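Local atomic coordinates of uncharacterized protein (Acinetobacter baumannii, PDB entry 4PAR), a protein that cleaves DNA as a restriction endonuclease specific for 5-hydroxymethylcytosine, pairing a nuclease domain like that of Vsr with an SRA-like domain. Residues Y12-N22 with F40-Q48. The protein carries 3 engineered substitutions. Sequence-based numbering, arbitrary orientation.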
ATOM      1  N   TYR F  12       8.886   7.105  20.187  1.00 63.52           N
ATOM      2  CA  TYR F  12       7.628   7.843  20.231  1.00 52.67           C
ATOM      3  C   TYR F  12       7.819   9.320  19.879  1.00 60.66           C
ATOM      4  O   TYR F  12       7.143   9.846  18.990  1.00 61.90           O
ATOM      5  CB  TYR F  12       6.989   7.707  21.614  1.00 59.52           C
ATOM      6  CG  TYR F  12       5.694   8.472  21.779  1.00 57.02           C
ATOM      7  CD1 TYR F  12       4.484   7.926  21.370  1.00 53.14           C
ATOM      8  CD2 TYR F  12       5.679   9.735  22.355  1.00 51.16           C
ATOM      9  CE1 TYR F  12       3.303   8.622  21.520  1.00 64.59           C
ATOM     10  CE2 TYR F  12       4.499  10.435  22.508  1.00 63.63           C
ATOM     11  CZ  TYR F  12       3.315   9.876  22.089  1.00 64.24           C
ATOM     12  OH  TYR F  12       2.142  10.571  22.241  1.00 70.98           O
ATOM     13  N   VAL F  13       8.745   9.979  20.572  1.00 55.04           N
ATOM     14  CA  VAL F  13       9.033  11.388  20.330  1.00 52.33           C
ATOM     15  C   VAL F  13       9.459  11.645  18.886  1.00 55.86           C
ATOM     16  O   VAL F  13       8.968  12.573  18.248  1.00 65.61           O
ATOM     17  CB  VAL F  13      10.136  11.917  21.265  1.00 52.56           C
ATOM     18  CG1 VAL F  13      10.400  13.386  20.977  1.00 50.94           C
ATOM     19  CG2 VAL F  13       9.733  11.744  22.707  1.00 55.30           C
ATOM     20  N   ILE F  14      10.371  10.828  18.371  1.00 49.40           N
ATOM     21  CA  ILE F  14      10.832  11.000  16.998  1.00 54.33           C
ATOM     22  C   ILE F  14       9.679  10.888  16.006  1.00 60.92           C
ATOM     23  O   ILE F  14       9.539  11.723  15.106  1.00 67.49           O
ATOM     24  CB  ILE F  14      11.917   9.973  16.626  1.00 50.52           C
ATOM     25  CG1 ILE F  14      13.186  10.248  17.420  1.00 52.99           C
ATOM     26  CG2 ILE F  14      12.242  10.043  15.155  1.00 50.67           C
ATOM     27  CD1 ILE F  14      13.545  11.697  17.477  1.00 52.88           C
ATOM     28  N   ARG F  15       8.848   9.866  16.180  1.00 54.76           N
ATOM     29  CA  ARG F  15       7.738   9.648  15.256  1.00 56.23           C
ATOM     30  C   ARG F  15       6.640  10.710  15.365  1.00 51.98           C
ATOM     31  O   ARG F  15       5.990  11.015  14.370  1.00 61.06           O
ATOM     32  CB  ARG F  15       7.139   8.255  15.464  1.00 49.93           C
ATOM     33  CG  ARG F  15       8.116   7.136  15.161  1.00 76.81           C
ATOM     34  CD  ARG F  15       7.459   5.784  15.283  1.00 93.63           C
ATOM     35  NE  ARG F  15       6.526   5.546  14.190  1.00113.07           N
ATOM     36  CZ  ARG F  15       5.835   4.423  14.037  1.00123.90           C
ATOM     37  NH1 ARG F  15       5.971   3.434  14.912  1.00115.74           N
ATOM     38  NH2 ARG F  15       5.006   4.289  13.011  1.00125.45           N
ATOM     39  N   GLN F  16       6.425  11.276  16.550  1.00 42.59           N
ATOM     40  CA  GLN F  16       5.423  12.333  16.690  1.00 40.37           C
ATOM     41  C   GLN F  16       5.877  13.606  15.987  1.00 52.79           C
ATOM     42  O   GLN F  16       5.062  14.344  15.437  1.00 63.72           O
ATOM     43  CB  GLN F  16       5.123  12.636  18.165  1.00 40.36           C
ATOM     44  CG  GLN F  16       4.404  11.518  18.924  1.00 55.35           C
ATOM     45  CD  GLN F  16       2.951  11.324  18.506  1.00 55.11           C
ATOM     46  OE1 GLN F  16       2.284  12.254  18.055  1.00 55.31           O
ATOM     47  NE2 GLN F  16       2.458  10.106  18.665  1.00 49.95           N
ATOM     48  N   LEU F  17       7.183  13.858  16.010  1.00 56.63           N
ATOM     49  CA  LEU F  17       7.749  15.040  15.374  1.00 41.35           C
ATOM     50  C   LEU F  17       8.212  14.722  13.953  1.00 48.21           C
ATOM     51  O   LEU F  17       8.762  15.577  13.253  1.00 55.22           O
ATOM     52  CB  LEU F  17       8.903  15.589  16.208  1.00 42.52           C
ATOM     53  CG  LEU F  17       8.507  15.970  17.631  1.00 42.31           C
ATOM     54  CD1 LEU F  17       9.693  16.441  18.434  1.00 44.46           C
ATOM     55  CD2 LEU F  17       7.434  17.032  17.615  1.00 59.38           C
ATOM     56  N   GLY F  18       7.987  13.482  13.538  1.00 44.05           N
ATOM     57  CA  GLY F  18       8.377  13.033  12.217  1.00 44.26           C
ATOM     58  C   GLY F  18       7.236  12.794  11.248  1.00 46.00           C
ATOM     59  O   GLY F  18       7.426  12.160  10.214  1.00 61.38           O
ATOM     60  N   ARG F  19       6.045  13.283  11.579  1.00 54.89           N
ATOM     61  CA  ARG F  19       4.887  13.077  10.713  1.00 45.67           C
ATOM     62  C   ARG F  19       5.004  13.926   9.464  1.00 54.84           C
ATOM     63  O   ARG F  19       5.604  15.001   9.496  1.00 64.09           O
ATOM     64  CB  ARG F  19       3.583  13.423  11.429  1.00 45.42           C
ATOM     65  CG  ARG F  19       3.188  12.499  12.556  1.00 42.05           C
ATOM     66  CD  ARG F  19       1.830  12.903  13.083  1.00 43.39           C
ATOM     67  NE  ARG F  19       1.586  12.437  14.442  1.00 48.34           N
ATOM     68  CZ  ARG F  19       1.117  11.233  14.736  1.00 49.36           C
ATOM     69  NH1 ARG F  19       0.862  10.373  13.758  1.00 42.22           N
ATOM     70  NH2 ARG F  19       0.914  10.887  16.001  1.00 51.47           N
ATOM     71  N   THR F  20       4.421  13.448   8.368  1.00 57.89           N
ATOM     72  CA  THR F  20       4.353  14.243   7.150  1.00 62.50           C
ATOM     73  C   THR F  20       3.513  15.499   7.425  1.00 60.00           C
ATOM     74  O   THR F  20       2.385  15.413   7.909  1.00 64.33           O
ATOM     75  CB  THR F  20       3.783  13.424   5.962  1.00 56.31           C
ATOM     76  OG1 THR F  20       3.517  14.295   4.857  1.00 89.27           O
ATOM     77  CG2 THR F  20       2.508  12.702   6.351  1.00 66.54           C
ATOM     78  N   LYS F  21       4.089  16.662   7.128  1.00 67.25           N
ATOM     79  CA  LYS F  21       3.526  17.952   7.529  1.00 78.40           C
ATOM     80  C   LYS F  21       2.207  18.283   6.845  1.00 73.72           C
ATOM     81  O   LYS F  21       2.076  18.153   5.629  1.00 80.94           O
ATOM     82  CB  LYS F  21       4.530  19.074   7.248  1.00 98.70           C
ATOM     83  CG  LYS F  21       5.755  19.058   8.145  1.00121.95           C
ATOM     84  CD  LYS F  21       6.854  19.959   7.592  1.00125.47           C
ATOM     85  CE  LYS F  21       6.362  21.383   7.392  1.00102.41           C
ATOM     86  NZ  LYS F  21       5.911  22.008   8.667  1.00 85.82           N
ATOM     87  N   ASN F  22       1.227  18.700   7.639  1.00 65.04           N
ATOM     88  CA  ASN F  22      -0.020  19.227   7.101  1.00 75.28           C
ATOM     89  C   ASN F  22       0.126  20.690   6.707  1.00 72.84           C
ATOM     90  O   ASN F  22      -0.352  21.120   5.660  1.00 80.49           O
ATOM     91  CB  ASN F  22      -1.144  19.060   8.114  1.00 60.23           C
ATOM     92  CG  ASN F  22      -1.504  17.614   8.337  1.00 77.46           C
ATOM     93  OD1 ASN F  22      -1.431  16.802   7.416  1.00 76.52           O
ATOM     94  ND2 ASN F  22      -1.889  17.280   9.564  1.00 98.77           N
ATOM     95  N   PHE F  40       9.364  16.025  29.697  1.00 84.60           N
ATOM     96  CA  PHE F  40       8.803  14.809  29.123  1.00 81.32           C
ATOM     97  C   PHE F  40       7.944  14.013  30.101  1.00 90.67           C
ATOM     98  O   PHE F  40       7.467  12.927  29.779  1.00100.94           O
ATOM     99  CB  PHE F  40       9.923  13.962  28.535  1.00 80.50           C
ATOM    100  CG  PHE F  40      10.537  14.581  27.317  1.00 95.54           C
ATOM    101  CD1 PHE F  40      11.609  15.450  27.431  1.00104.10           C
ATOM    102  CD2 PHE F  40      10.003  14.344  26.062  1.00 81.70           C
ATOM    103  CE1 PHE F  40      12.160  16.043  26.312  1.00 86.63           C
ATOM    104  CE2 PHE F  40      10.547  14.933  24.941  1.00 57.99           C
ATOM    105  CZ  PHE F  40      11.627  15.783  25.067  1.00 73.38           C
ATOM    106  N   THR F  41       7.726  14.562  31.289  1.00 89.05           N
ATOM    107  CA  THR F  41       6.660  14.050  32.139  1.00104.56           C
ATOM    108  C   THR F  41       5.322  14.431  31.502  1.00 95.68           C
ATOM    109  O   THR F  41       4.266  13.935  31.897  1.00 95.46           O
ATOM    110  CB  THR F  41       6.737  14.599  33.577  1.00120.43           C
ATOM    111  OG1 THR F  41       6.531  16.016  33.566  1.00127.31           O
ATOM    112  CG2 THR F  41       8.092  14.287  34.194  1.00123.62           C
ATOM    113  N   LEU F  42       5.388  15.315  30.509  1.00 74.19           N
ATOM    114  CA  LEU F  42       4.219  15.742  29.750  1.00 68.41           C
ATOM    115  C   LEU F  42       4.075  14.955  28.453  1.00 59.71           C
ATOM    116  O   LEU F  42       4.885  15.098  27.543  1.00 66.16           O
ATOM    117  CB  LEU F  42       4.310  17.234  29.429  1.00 57.33           C
ATOM    118  CG  LEU F  42       3.621  18.224  30.365  1.00 67.65           C
ATOM    119  CD1 LEU F  42       3.958  17.942  31.819  1.00 76.17           C
ATOM    120  CD2 LEU F  42       4.027  19.636  29.986  1.00 68.94           C
ATOM    121  N   LYS F  43       3.038  14.132  28.361  1.00 65.83           N
ATOM    122  CA  LYS F  43       2.772  13.415  27.123  1.00 58.78           C
ATOM    123  C   LYS F  43       2.242  14.402  26.099  1.00 53.32           C
ATOM    124  O   LYS F  43       1.540  15.348  26.455  1.00 68.00           O
ATOM    125  CB  LYS F  43       1.777  12.270  27.345  1.00 59.32           C
ATOM    126  CG  LYS F  43       1.512  11.425  26.107  1.00 55.68           C
ATOM    127  CD  LYS F  43       0.603  10.241  26.406  1.00 56.60           C
ATOM    128  CE  LYS F  43       0.295   9.452  25.139  1.00 69.40           C
ATOM    129  NZ  LYS F  43      -0.573   8.267  25.398  1.00 84.18           N
ATOM    130  N   PHE F  44       2.595  14.201  24.833  1.00 46.08           N
ATOM    131  CA  PHE F  44       2.083  15.062  23.772  1.00 42.75           C
ATOM    132  C   PHE F  44       1.767  14.266  22.510  1.00 45.94           C
ATOM    133  O   PHE F  44       2.329  13.193  22.278  1.00 51.50           O
ATOM    134  CB  PHE F  44       3.072  16.187  23.459  1.00 42.50           C
ATOM    135  CG  PHE F  44       4.367  15.717  22.857  1.00 48.50           C
ATOM    136  CD1 PHE F  44       4.488  15.527  21.489  1.00 41.39           C
ATOM    137  CD2 PHE F  44       5.468  15.490  23.654  1.00 47.06           C
ATOM    138  CE1 PHE F  44       5.667  15.101  20.941  1.00 49.75           C
ATOM    139  CE2 PHE F  44       6.653  15.061  23.105  1.00 55.43           C
ATOM    140  CZ  PHE F  44       6.753  14.867  21.748  1.00 59.13           C
ATOM    141  N   VAL F  45       0.851  14.797  21.705  1.00 39.15           N
ATOM    142  CA  VAL F  45       0.445  14.155  20.458  1.00 48.09           C
ATOM    143  C   VAL F  45       0.406  15.197  19.342  1.00 55.02           C
ATOM    144  O   VAL F  45      -0.096  16.305  19.540  1.00 70.33           O
ATOM    145  CB  VAL F  45      -0.951  13.482  20.579  1.00 43.64           C
ATOM    146  CG1 VAL F  45      -1.258  12.646  19.348  1.00 56.30           C
ATOM    147  CG2 VAL F  45      -1.040  12.633  21.827  1.00 41.43           C
ATOM    148  N   THR F  46       0.937  14.852  18.174  1.00 36.91           N
ATOM    149  CA  THR F  46       0.851  15.739  17.015  1.00 42.21           C
ATOM    150  C   THR F  46      -0.222  15.275  16.039  1.00 41.12           C
ATOM    151  O   THR F  46      -0.422  14.077  15.850  1.00 51.65           O
ATOM    152  CB  THR F  46       2.185  15.836  16.249  1.00 37.42           C
ATOM    153  OG1 THR F  46       2.618  14.524  15.871  1.00 40.27           O
ATOM    154  CG2 THR F  46       3.253  16.515  17.098  1.00 37.34           C
ATOM    155  N   GLN F  47      -0.898  16.237  15.420  1.00 43.34           N
ATOM    156  CA  GLN F  47      -1.943  15.954  14.446  1.00 41.74           C
ATOM    157  C   GLN F  47      -3.063  15.140  15.075  1.00 44.31           C
ATOM    158  O   GLN F  47      -3.524  14.147  14.513  1.00 55.70           O
ATOM    159  CB  GLN F  47      -1.365  15.234  13.233  1.00 42.89           C
ATOM    160  CG  GLN F  47      -0.271  16.017  12.561  1.00 44.45           C
ATOM    161  CD  GLN F  47       0.188  15.380  11.281  1.00 53.11           C
ATOM    162  OE1 GLN F  47      -0.356  14.362  10.852  1.00 60.10           O
ATOM    163  NE2 GLN F  47       1.198  15.976  10.652  1.00 50.01           N
ATOM    164  N   GLN F  48      -3.496  15.578  16.251  1.00 44.41           N
ATOM    165  CA  GLN F  48      -4.563  14.899  16.966  1.00 42.20           C
ATOM    166  C   GLN F  48      -5.891  15.219  16.322  1.00 50.37           C
ATOM    167  O   GLN F  48      -6.255  16.391  16.203  1.00 83.23           O
ATOM    168  CB  GLN F  48      -4.580  15.307  18.439  1.00 41.91           C
ATOM    169  CG  GLN F  48      -5.767  14.774  19.211  1.00 44.05           C
ATOM    170  CD  GLN F  48      -5.779  13.266  19.304  1.00 50.31           C
ATOM    171  OE1 GLN F  48      -4.829  12.654  19.786  1.00 66.37           O
ATOM    172  NE2 GLN F  48      -6.860  12.655  18.836  1.00 68.85           N
TER
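Hydrogen bonds join T46 to both Q16 and R19 near the last residues of helix 7-16. The hydroxyl OG1 of T46 donates to the backbone O of Q16 and accepts from NE of R19 at 2.7 Å, a bond lying in the guanidinium plane. With OG1 between its own backbone N and carbonyl carbon (chi1 56°), T46 turns the hydroxyl to the backbone O of Q16. Q16 accepts from T46 a second time through its side chain, which bends at chi2 (-71°): OE1 takes an almost straight bond from N of T46 at 2.9 Å. NH2 of R19 reaches the same OE1 at 2.8 Å from the opposite face of the amide plane, off the lone pairs.

OH of Y12 donates to O of F44 at 2.6 Å, and the carbonyl lies at the edge of the phenol ring, near its plane. Toward N22, NE2 of Q47 donates to the backbone O of T20 at 3.0 Å from above that carbonyl plane, while ND2 of N22 packs on CD of Q47 at 3.3 Å. The extended Q47 chain runs antiparallel to that of R19, its OE1 3.4 Å from CD of R19.

Apolar contacts centre on F44. CG1 of V13 meets the edge of its ring at CZ (4.0 Å), and CB of Q16 and CD2 of L17 approach CE1 obliquely; CG2 of V13 also touches F40.

Both segments belong to the PvuRts1I-like nuclease region, of the PD-(D/E)XK clan. Helix 7-16 and its following loop pack along the start of strand 45-51, which pairs with strand 57-64, and along F40, K43 and F44 on the approach to it; F44 continues onto L62 and F64, and L17 onto V30 of helix 26-37. N278, from the SRA-like region, accepts hydrogen bonds from NE2 of Q16 (to OD1), engaging both ends of that amide, and from NH1 of R19 (to its backbone O), while V13 packs on L136 of the second subunit.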